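Local structure of VIN1 (Oscarella pearsei, 6BFI) at residues F499-E513 against K530-V544. The protein binds actin filaments and may play a role in cell-cell adhesion, as a sponge member of the vinculin/alpha-catenin family. Residues are numbered along the deposited sequence; the frame is centred on the assembly and turned at random.
Sequences FMKVSEARIQADVKE and KASSVARQANRVIQV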
loop_
_atom_site.group_PDB
_atom_site.type_symbol
_atom_site.label_atom_id
_atom_site.label_comp_id
_atom_site.label_asym_id
_atom_site.label_seq_id
_atom_site.Cartn_x
_atom_site.Cartn_y
_atom_site.Cartn_z
ATOM N N PHE A 499 -9.139 13.812 -16.916
ATOM C CA PHE A 499 -10.391 14.164 -16.252
ATOM C C PHE A 499 -10.837 15.567 -16.641
ATOM O O PHE A 499 -12.028 15.808 -16.867
ATOM C CB PHE A 499 -10.240 14.050 -14.731
ATOM C CG PHE A 499 -11.533 14.229 -13.972
ATOM C CD1 PHE A 499 -11.987 15.494 -13.627
ATOM C CD2 PHE A 499 -12.290 13.128 -13.599
ATOM C CE1 PHE A 499 -13.173 15.660 -12.936
ATOM C CE2 PHE A 499 -13.481 13.286 -12.902
ATOM C CZ PHE A 499 -13.921 14.553 -12.569
ATOM N N MET A 500 -9.891 16.505 -16.735
ATOM C CA MET A 500 -10.244 17.873 -17.097
ATOM C C MET A 500 -10.681 17.976 -18.551
ATOM O O MET A 500 -11.563 18.780 -18.873
ATOM C CB MET A 500 -9.069 18.813 -16.824
ATOM C CG MET A 500 -8.663 18.886 -15.361
ATOM S SD MET A 500 -10.064 19.197 -14.264
ATOM C CE MET A 500 -9.265 19.142 -12.659
ATOM N N LYS A 501 -10.087 17.176 -19.442
ATOM C CA LYS A 501 -10.521 17.183 -20.836
ATOM C C LYS A 501 -11.919 16.590 -20.976
ATOM O O LYS A 501 -12.812 17.212 -21.564
ATOM C CB LYS A 501 -9.525 16.413 -21.706
ATOM C CG LYS A 501 -8.233 17.161 -22.010
ATOM C CD LYS A 501 -7.296 16.315 -22.865
ATOM C CE LYS A 501 -6.067 17.105 -23.294
ATOM N NZ LYS A 501 -5.088 16.255 -24.029
ATOM N N VAL A 502 -12.124 15.383 -20.442
ATOM C CA VAL A 502 -13.427 14.732 -20.540
ATOM C C VAL A 502 -14.507 15.598 -19.901
ATOM O O VAL A 502 -15.584 15.801 -20.479
ATOM C CB VAL A 502 -13.365 13.330 -19.906
ATOM C CG1 VAL A 502 -14.737 12.681 -19.909
ATOM C CG2 VAL A 502 -12.364 12.458 -20.649
ATOM N N SER A 503 -14.227 16.137 -18.712
ATOM C CA SER A 503 -15.182 17.019 -18.049
ATOM C C SER A 503 -15.414 18.301 -18.840
ATOM O O SER A 503 -16.532 18.827 -18.844
ATOM C CB SER A 503 -14.697 17.354 -16.638
ATOM O OG SER A 503 -14.594 16.188 -15.841
ATOM N N GLU A 504 -14.383 18.814 -19.512
ATOM C CA GLU A 504 -14.562 20.009 -20.329
ATOM C C GLU A 504 -15.497 19.732 -21.499
ATOM O O GLU A 504 -16.383 20.540 -21.804
ATOM C CB GLU A 504 -13.205 20.510 -20.828
ATOM C CG GLU A 504 -13.233 21.877 -21.504
ATOM C CD GLU A 504 -11.881 22.274 -22.074
ATOM O OE1 GLU A 504 -10.978 21.410 -22.119
ATOM O OE2 GLU A 504 -11.718 23.446 -22.480
ATOM N N ALA A 505 -15.326 18.583 -22.157
ATOM C CA ALA A 505 -16.181 18.244 -23.292
ATOM C C ALA A 505 -17.617 17.991 -22.844
ATOM O O ALA A 505 -18.565 18.539 -23.422
ATOM C CB ALA A 505 -15.620 17.026 -24.024
ATOM N N ARG A 506 -17.796 17.162 -21.811
ATOM C CA ARG A 506 -19.139 16.864 -21.323
ATOM C C ARG A 506 -19.841 18.126 -20.835
ATOM O O ARG A 506 -21.033 18.324 -21.100
ATOM C CB ARG A 506 -19.072 15.816 -20.210
ATOM C CG ARG A 506 -18.711 14.423 -20.704
ATOM C CD ARG A 506 -18.242 13.515 -19.575
ATOM N NE ARG A 506 -19.190 12.446 -19.279
ATOM C CZ ARG A 506 -19.859 12.333 -18.134
ATOM N NH1 ARG A 506 -19.679 13.224 -17.166
ATOM N NH2 ARG A 506 -20.701 11.325 -17.954
ATOM N N ILE A 507 -19.114 18.997 -20.131
ATOM C CA ILE A 507 -19.700 20.254 -19.677
ATOM C C ILE A 507 -20.053 21.140 -20.866
ATOM O O ILE A 507 -21.067 21.843 -20.847
ATOM C CB ILE A 507 -18.752 20.962 -18.692
ATOM C CG1 ILE A 507 -18.787 20.265 -17.330
ATOM C CG2 ILE A 507 -19.125 22.427 -18.532
ATOM C CD1 ILE A 507 -17.781 20.807 -16.342
ATOM N N GLN A 508 -19.235 21.111 -21.924
ATOM C CA GLN A 508 -19.563 21.874 -23.127
ATOM C C GLN A 508 -20.865 21.387 -23.748
ATOM O O GLN A 508 -21.740 22.190 -24.096
ATOM C CB GLN A 508 -18.424 21.786 -24.143
ATOM C CG GLN A 508 -17.271 22.739 -23.888
ATOM C CD GLN A 508 -16.204 22.650 -24.960
ATOM O OE1 GLN A 508 -16.462 22.183 -26.070
ATOM N NE2 GLN A 508 -14.995 23.093 -24.632
ATOM N N ALA A 509 -21.014 20.068 -23.893
ATOM C CA ALA A 509 -22.233 19.525 -24.490
ATOM C C ALA A 509 -23.456 19.815 -23.626
ATOM O O ALA A 509 -24.515 20.193 -24.144
ATOM C CB ALA A 509 -22.082 18.022 -24.715
ATOM N N ASP A 510 -23.331 19.648 -22.307
ATOM C CA ASP A 510 -24.481 19.850 -21.429
ATOM C C ASP A 510 -24.859 21.323 -21.331
ATOM O O ASP A 510 -26.045 21.659 -21.246
ATOM C CB ASP A 510 -24.195 19.270 -20.045
ATOM C CG ASP A 510 -24.182 17.751 -20.043
ATOM O OD1 ASP A 510 -24.759 17.154 -20.975
ATOM O OD2 ASP A 510 -23.602 17.158 -19.108
ATOM N N VAL A 511 -23.868 22.217 -21.339
ATOM C CA VAL A 511 -24.162 23.647 -21.332
ATOM C C VAL A 511 -24.796 24.067 -22.653
ATOM O O VAL A 511 -25.719 24.890 -22.677
ATOM C CB VAL A 511 -22.888 24.456 -21.028
ATOM C CG1 VAL A 511 -23.087 25.924 -21.387
ATOM C CG2 VAL A 511 -22.517 24.318 -19.561
ATOM N N LYS A 512 -24.321 23.508 -23.769
ATOM C CA LYS A 512 -24.965 23.769 -25.053
ATOM C C LYS A 512 -26.423 23.326 -25.031
ATOM O O LYS A 512 -27.319 24.070 -25.448
ATOM C CB LYS A 512 -24.204 23.067 -26.181
ATOM C CG LYS A 512 -25.095 22.572 -27.315
ATOM C CD LYS A 512 -24.348 22.467 -28.634
ATOM C CE LYS A 512 -24.120 23.841 -29.248
ATOM N NZ LYS A 512 -23.578 23.756 -30.633
ATOM N N GLU A 513 -26.681 22.116 -24.529
ATOM C CA GLU A 513 -28.054 21.623 -24.469
ATOM C C GLU A 513 -28.907 22.483 -23.544
ATOM O O GLU A 513 -30.088 22.720 -23.820
ATOM C CB GLU A 513 -28.064 20.162 -24.019
ATOM C CG GLU A 513 -29.431 19.498 -24.070
ATOM C CD GLU A 513 -30.090 19.615 -25.430
ATOM O OE1 GLU A 513 -31.262 20.045 -25.486
ATOM O OE2 GLU A 513 -29.434 19.285 -26.442
ATOM N N LYS A 530 -30.485 19.805 -16.194
ATOM C CA LYS A 530 -29.232 19.955 -16.924
ATOM C C LYS A 530 -28.322 20.977 -16.253
ATOM O O LYS A 530 -27.101 20.785 -16.182
ATOM C CB LYS A 530 -29.523 20.349 -18.372
ATOM C CG LYS A 530 -28.454 19.918 -19.365
ATOM C CD LYS A 530 -28.129 18.439 -19.208
ATOM C CE LYS A 530 -27.955 17.757 -20.555
ATOM N NZ LYS A 530 -29.243 17.659 -21.294
ATOM N N ALA A 531 -28.902 22.064 -15.736
ATOM C CA ALA A 531 -28.105 23.098 -15.082
ATOM C C ALA A 531 -27.446 22.572 -13.812
ATOM O O ALA A 531 -26.256 22.814 -13.572
ATOM C CB ALA A 531 -28.980 24.314 -14.773
ATOM N N SER A 532 -28.206 21.852 -12.981
ATOM C CA SER A 532 -27.625 21.303 -11.760
ATOM C C SER A 532 -26.605 20.216 -12.072
ATOM O O SER A 532 -25.611 20.077 -11.350
ATOM C CB SER A 532 -28.724 20.769 -10.837
ATOM O OG SER A 532 -29.441 19.704 -11.434
ATOM N N SER A 533 -26.827 19.445 -13.140
ATOM C CA SER A 533 -25.805 18.506 -13.594
ATOM C C SER A 533 -24.516 19.234 -13.962
ATOM O O SER A 533 -23.416 18.783 -13.616
ATOM C CB SER A 533 -26.325 17.700 -14.783
ATOM O OG SER A 533 -25.268 17.016 -15.433
ATOM N N VAL A 534 -24.635 20.367 -14.658
ATOM C CA VAL A 534 -23.457 21.164 -14.988
ATOM C C VAL A 534 -22.769 21.651 -13.720
ATOM O O VAL A 534 -21.536 21.626 -13.614
ATOM C CB VAL A 534 -23.848 22.335 -15.909
ATOM C CG1 VAL A 534 -22.704 23.327 -16.026
ATOM C CG2 VAL A 534 -24.246 21.813 -17.277
ATOM N N ALA A 535 -23.552 22.092 -12.731
ATOM C CA ALA A 535 -22.970 22.539 -11.469
ATOM C C ALA A 535 -22.210 21.412 -10.776
ATOM O O ALA A 535 -21.130 21.635 -10.212
ATOM C CB ALA A 535 -24.063 23.090 -10.555
ATOM N N ARG A 536 -22.754 20.192 -10.813
ATOM C CA ARG A 536 -22.078 19.066 -10.176
ATOM C C ARG A 536 -20.793 18.702 -10.911
ATOM O O ARG A 536 -19.776 18.393 -10.277
ATOM C CB ARG A 536 -23.017 17.861 -10.095
ATOM C CG ARG A 536 -24.202 18.064 -9.160
ATOM C CD ARG A 536 -24.931 16.756 -8.879
ATOM N NE ARG A 536 -25.563 16.200 -10.073
ATOM C CZ ARG A 536 -26.827 16.418 -10.421
ATOM N NH1 ARG A 536 -27.603 17.183 -9.665
ATOM N NH2 ARG A 536 -27.318 15.868 -11.524
ATOM N N GLN A 537 -20.813 18.733 -12.246
ATOM C CA GLN A 537 -19.594 18.450 -12.999
ATOM C C GLN A 537 -18.523 19.502 -12.729
ATOM O O GLN A 537 -17.340 19.174 -12.569
ATOM C CB GLN A 537 -19.910 18.364 -14.491
ATOM C CG GLN A 537 -20.852 17.230 -14.856
ATOM C CD GLN A 537 -21.194 17.202 -16.331
ATOM O OE1 GLN A 537 -20.309 17.187 -17.188
ATOM N NE2 GLN A 537 -22.486 17.198 -16.636
ATOM N N ALA A 538 -18.923 20.775 -12.659
ATOM C CA ALA A 538 -17.970 21.836 -12.358
ATOM C C ALA A 538 -17.379 21.670 -10.963
ATOM O O ALA A 538 -16.167 21.830 -10.771
ATOM C CB ALA A 538 -18.643 23.201 -12.496
ATOM N N ASN A 539 -18.219 21.348 -9.971
ATOM C CA ASN A 539 -17.695 21.145 -8.623
ATOM C C ASN A 539 -16.791 19.921 -8.551
ATOM O O ASN A 539 -15.844 19.898 -7.755
ATOM C CB ASN A 539 -18.841 21.037 -7.619
ATOM C CG ASN A 539 -19.020 22.308 -6.812
ATOM O OD1 ASN A 539 -18.298 22.547 -5.844
ATOM N ND2 ASN A 539 -19.979 23.136 -7.210
ATOM N N ARG A 540 -17.061 18.899 -9.366
ATOM C CA ARG A 540 -16.133 17.778 -9.455
ATOM C C ARG A 540 -14.798 18.220 -10.041
ATOM O O ARG A 540 -13.735 17.748 -9.613
ATOM C CB ARG A 540 -16.751 16.651 -10.282
ATOM C CG ARG A 540 -17.725 15.792 -9.489
ATOM C CD ARG A 540 -16.976 14.999 -8.435
ATOM N NE ARG A 540 -16.073 14.031 -9.052
ATOM C CZ ARG A 540 -14.932 13.617 -8.513
ATOM N NH1 ARG A 540 -14.533 14.093 -7.341
ATOM N NH2 ARG A 540 -14.182 12.730 -9.152
ATOM N N VAL A 541 -14.829 19.132 -11.017
ATOM C CA VAL A 541 -13.586 19.707 -11.525
ATOM C C VAL A 541 -12.851 20.431 -10.404
ATOM O O VAL A 541 -11.621 20.345 -10.285
ATOM C CB VAL A 541 -13.876 20.643 -12.713
ATOM C CG1 VAL A 541 -12.652 21.476 -13.052
ATOM C CG2 VAL A 541 -14.336 19.841 -13.918
ATOM N N ILE A 542 -13.600 21.136 -9.550
ATOM C CA ILE A 542 -12.998 21.821 -8.408
ATOM C C ILE A 542 -12.305 20.822 -7.491
ATOM O O ILE A 542 -11.161 21.031 -7.068
ATOM C CB ILE A 542 -14.063 22.630 -7.644
ATOM C CG1 ILE A 542 -14.722 23.661 -8.560
ATOM C CG2 ILE A 542 -13.443 23.308 -6.430
ATOM C CD1 ILE A 542 -13.796 24.757 -8.998
ATOM N N GLN A 543 -12.988 19.721 -7.166
ATOM C CA GLN A 543 -12.427 18.748 -6.233
ATOM C C GLN A 543 -11.175 18.090 -6.803
ATOM O O GLN A 543 -10.152 17.978 -6.116
ATOM C CB GLN A 543 -13.472 17.691 -5.881
ATOM C CG GLN A 543 -14.693 18.233 -5.167
ATOM C CD GLN A 543 -15.709 17.151 -4.873
ATOM O OE1 GLN A 543 -15.376 15.964 -4.836
ATOM N NE2 GLN A 543 -16.959 17.552 -4.667
ATOM N N VAL A 544 -11.240 17.639 -8.058
ATOM C CA VAL A 544 -10.069 17.016 -8.669
ATOM C C VAL A 544 -8.912 18.006 -8.728
ATOM O O VAL A 544 -7.753 17.644 -8.490
ATOM C CB VAL A 544 -10.423 16.456 -10.059
ATOM C CG1 VAL A 544 -9.175 15.942 -10.759
ATOM C CG2 VAL A 544 -11.450 15.346 -9.922
HETATM O O HOH W 1 -16.824 16.776 -14.323
#
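Gln537 donates from NE2 to the carboxylate of Asp510, the one direct hydrogen bond between helix 499-513 and helix 530-544. The bond from Gln537 NE2 to Asp510 OD2 is short (2.7 Å) and nearly straight (168° at the hydrogen) and uses the anti lone pair of OD2, with the carboxylate turned almost square to the amide. The same NE2 gives a second bond to Ser533 OG, one turn back on its own helix, and both acceptors lie in the amide plane, which fixes the rotation of the group. Gln537 OE1 is thereby turned against aliphatic carbon, 3.4 Å from Ile507 CG1 and close to Arg506 CB. Cutting the side chain of Gln537 back to an alanine is likely to leave Asp510 OD2 without its amide donor and to open a gap beside Ile507. Asp510 is a knob among Lys530, Ser533, Val534 and Gln537; Lys530 crosses its carboxylate, Lys530 CE 3.3 Å from Asp510 OD1, while NZ ends beside Glu513 CG, too far from OD1 for a salt bridge; the Glu513 carboxylate is bridged to Arg516.

Farther along, Val544 CG2 makes a CH-pi contact over one face of the Phe499 ring, 3.7 Å from its centroid. With CG anti to the backbone N (chi1 -173°), Phe499 extends toward that methyl; Ser503 OG lies over the opposite face. This hydroxyl bonds to Phe499 O and accepts from a water that also donates to Gln537 O, bridging the helices. Met500 SD packs on Val541 CG1, 3.7 Å away.

The pair is an antiparallel helical hairpin (158°, segment axes 9.3 Å apart at closest approach), consistent with the helical-bundle architecture of vinculins. Helices 572-584 and 589-615 pack against Ala538 and Ile507, respectively, whereas helix 344-375 meets Phe499.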